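Local coordinates for protein Emp46p (Saccharomyces cerevisiae, PDB 2A6V) that acts as a potassium-binding, calcium-independent cargo receptor of the legume-like lectin family, involved in the secretion of glycoproteins, at residues Gly84-Lys90 with Phe195-Ala201. Residues are numbered along the deposited sequence; the frame is centred on the assembly and turned at random. Where two conformers were deposited one is given.
Sequences GLAFWLK and FRIGTSA
W88 lays the edge of its indole against G198-S200, and its NE1 donates to S200 OG at 2.9 Å, almost in the ring plane. OG sits between the backbone N and carbonyl carbon of S200 (chi1 68°), which turns it to the indole; F101 O is its second partner. G198 has no side chain to set beside the indole, so the ring edge comes down to the backbone, W88 CD1 lying 3.7 Å from G198 O. The ring also meets those of W55 and F108.

The backbones pair antiparallel, with reciprocal hydrogen bonds at A86-S200, W88-G198 and K90-R196. A86 O accepts twice, from S200 N at 3.0 Å and T199 OG1 at 2.9 Å, arriving from opposite faces of its carbonyl plane. One water donates to both W88 O and G198 O, bridging the strands.

On the face of L85, F87, L89, I197 and T199, L89 CD2 packs on I197 CG1 at 3.8 Å and on the F195 ring. T199 lies alongside F87, its OG1 anti to the backbone N (chi1 -177°) and so turned to A86 O, which satisfies the hydroxyl within this largely apolar face. Side chains here meet strands 66-75 and 209-218 of the second sheet.

At the partly exposed end, K90 and R196 bring like charges near, NZ to NH2 3.9 Å. A water accepts from K90 NZ and, weakly, from R196 NH2; S104 OG also bonds NZ, and W55 makes a cation-pi contact with R196, probably easing the repulsion. The contact thus joins central strands of a lectin beta sandwich, its buried hydroxyls hydrogen-bonded and its inner face largely apolar.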
loop_
_atom_site.group_PDB
_atom_site.type_symbol
_atom_site.label_atom_id
_atom_site.label_comp_id
_atom_site.label_asym_id
_atom_site.label_seq_id
_atom_site.Cartn_x
_atom_site.Cartn_y
_atom_site.Cartn_z
ATOM N N GLY A 84 4.595 -10.743 1.080
ATOM C CA GLY A 84 4.409 -9.471 1.736
ATOM C C GLY A 84 3.369 -8.615 1.061
ATOM O O GLY A 84 2.866 -8.968 -0.011
ATOM N N LEU A 85 3.069 -7.476 1.691
ATOM C CA LEU A 85 2.021 -6.539 1.332
ATOM C C LEU A 85 2.614 -5.136 1.209
ATOM O O LEU A 85 3.252 -4.627 2.139
ATOM C CB LEU A 85 0.947 -6.577 2.407
ATOM C CG LEU A 85 -0.110 -5.481 2.384
ATOM C CD1 LEU A 85 -1.011 -5.530 1.169
ATOM C CD2 LEU A 85 -0.980 -5.582 3.645
ATOM N N ALA A 86 2.440 -4.518 0.055
ATOM C CA ALA A 86 3.023 -3.214 -0.272
ATOM C C ALA A 86 1.971 -2.156 -0.509
ATOM O O ALA A 86 0.909 -2.445 -1.082
ATOM C CB ALA A 86 3.951 -3.327 -1.484
ATOM N N PHE A 87 2.268 -0.933 -0.086
ATOM C CA PHE A 87 1.467 0.243 -0.379
ATOM C C PHE A 87 2.334 1.202 -1.153
ATOM O O PHE A 87 3.450 1.483 -0.720
ATOM C CB PHE A 87 0.960 0.860 0.916
ATOM C CG PHE A 87 0.091 -0.069 1.681
ATOM C CD1 PHE A 87 -1.253 -0.191 1.362
ATOM C CD2 PHE A 87 0.606 -0.850 2.703
ATOM C CE1 PHE A 87 -2.053 -1.078 2.051
ATOM C CE2 PHE A 87 -0.193 -1.730 3.386
ATOM C CZ PHE A 87 -1.536 -1.850 3.059
ATOM N N TRP A 88 1.806 1.722 -2.251
ATOM C CA TRP A 88 2.590 2.422 -3.243
ATOM C C TRP A 88 2.090 3.841 -3.477
ATOM O O TRP A 88 0.868 4.090 -3.531
ATOM C CB TRP A 88 2.489 1.714 -4.583
ATOM C CG TRP A 88 2.878 0.291 -4.608
ATOM C CD1 TRP A 88 2.050 -0.766 -4.437
ATOM C CD2 TRP A 88 4.185 -0.256 -4.839
ATOM N NE1 TRP A 88 2.749 -1.943 -4.537
ATOM C CE2 TRP A 88 4.066 -1.655 -4.782
ATOM C CE3 TRP A 88 5.445 0.297 -5.101
ATOM C CZ2 TRP A 88 5.154 -2.513 -4.983
ATOM C CZ3 TRP A 88 6.532 -0.566 -5.283
ATOM C CH2 TRP A 88 6.366 -1.951 -5.220
ATOM N N LEU A 89 3.041 4.748 -3.634
ATOM C CA LEU A 89 2.825 6.045 -4.263
ATOM C C LEU A 89 3.879 6.127 -5.364
ATOM O O LEU A 89 5.066 6.158 -5.051
ATOM C CB LEU A 89 3.019 7.187 -3.255
ATOM C CG LEU A 89 2.119 7.239 -2.030
ATOM C CD1 LEU A 89 2.410 8.513 -1.246
ATOM C CD2 LEU A 89 0.664 7.204 -2.397
ATOM N N LYS A 90 3.479 6.111 -6.631
ATOM C CA LYS A 90 4.442 6.044 -7.742
ATOM C C LYS A 90 4.196 7.145 -8.776
ATOM O O LYS A 90 3.069 7.564 -8.987
ATOM C CB LYS A 90 4.354 4.676 -8.418
ATOM C CG LYS A 90 4.788 3.522 -7.524
ATOM C CD LYS A 90 5.411 2.329 -8.262
ATOM C CE LYS A 90 4.674 1.973 -9.526
ATOM N NZ LYS A 90 5.303 0.823 -10.201
ATOM N N PHE A 195 0.635 11.553 -8.941
ATOM C CA PHE A 195 1.140 10.234 -8.619
ATOM C C PHE A 195 0.006 9.225 -8.520
ATOM O O PHE A 195 -1.168 9.574 -8.398
ATOM C CB PHE A 195 1.991 10.259 -7.342
ATOM C CG PHE A 195 1.278 10.837 -6.162
ATOM C CD1 PHE A 195 1.301 12.210 -5.920
ATOM C CD2 PHE A 195 0.552 10.024 -5.313
ATOM C CE1 PHE A 195 0.618 12.748 -4.849
ATOM C CE2 PHE A 195 -0.122 10.561 -4.238
ATOM C CZ PHE A 195 -0.089 11.931 -4.005
ATOM N N ARG A 196 0.391 7.963 -8.602
ATOM C CA ARG A 196 -0.536 6.856 -8.606
ATOM C C ARG A 196 -0.523 6.221 -7.235
ATOM O O ARG A 196 0.527 6.141 -6.591
ATOM C CB ARG A 196 -0.129 5.859 -9.673
ATOM C CG ARG A 196 -0.395 6.400 -11.089
ATOM C CD ARG A 196 -0.133 5.417 -12.210
ATOM N NE ARG A 196 1.010 4.537 -11.946
ATOM C CZ ARG A 196 0.919 3.242 -11.597
ATOM N NH1 ARG A 196 -0.261 2.632 -11.469
ATOM N NH2 ARG A 196 2.023 2.542 -11.380
ATOM N N ILE A 197 -1.689 5.743 -6.818
ATOM C CA ILE A 197 -1.896 5.181 -5.485
ATOM C C ILE A 197 -2.383 3.772 -5.595
ATOM O O ILE A 197 -3.346 3.500 -6.320
ATOM C CB ILE A 197 -2.950 6.037 -4.729
ATOM C CG1 ILE A 197 -2.462 7.477 -4.554
ATOM C CG2 ILE A 197 -3.343 5.396 -3.421
ATOM C CD1 ILE A 197 -3.559 8.429 -4.306
ATOM N N GLY A 198 -1.752 2.840 -4.884
ATOM C CA GLY A 198 -2.230 1.474 -4.898
ATOM C C GLY A 198 -1.640 0.596 -3.817
ATOM O O GLY A 198 -0.876 1.048 -2.954
ATOM N N THR A 199 -2.010 -0.668 -3.867
ATOM C CA THR A 199 -1.507 -1.696 -2.972
ATOM C C THR A 199 -1.370 -2.992 -3.751
ATOM O O THR A 199 -2.088 -3.229 -4.740
ATOM C CB THR A 199 -2.468 -1.862 -1.761
ATOM O OG1 THR A 199 -1.927 -2.818 -0.855
ATOM C CG2 THR A 199 -3.851 -2.396 -2.181
ATOM N N SER A 200 -0.460 -3.841 -3.316
ATOM C CA SER A 200 -0.290 -5.149 -3.899
ATOM C C SER A 200 0.264 -6.128 -2.912
ATOM O O SER A 200 0.848 -5.732 -1.906
ATOM C CB SER A 200 0.626 -5.073 -5.109
ATOM O OG SER A 200 1.948 -4.744 -4.699
ATOM N N ALA A 201 0.115 -7.406 -3.188
ATOM C CA ALA A 201 0.691 -8.418 -2.332
ATOM C C ALA A 201 0.990 -9.659 -3.114
ATOM O O ALA A 201 0.462 -9.862 -4.202
ATOM C CB ALA A 201 -0.237 -8.738 -1.179
HETATM O O HOH W 1 -0.921 3.476 -1.345
HETATM O O HOH W 2 3.149 -0.564 -10.945
#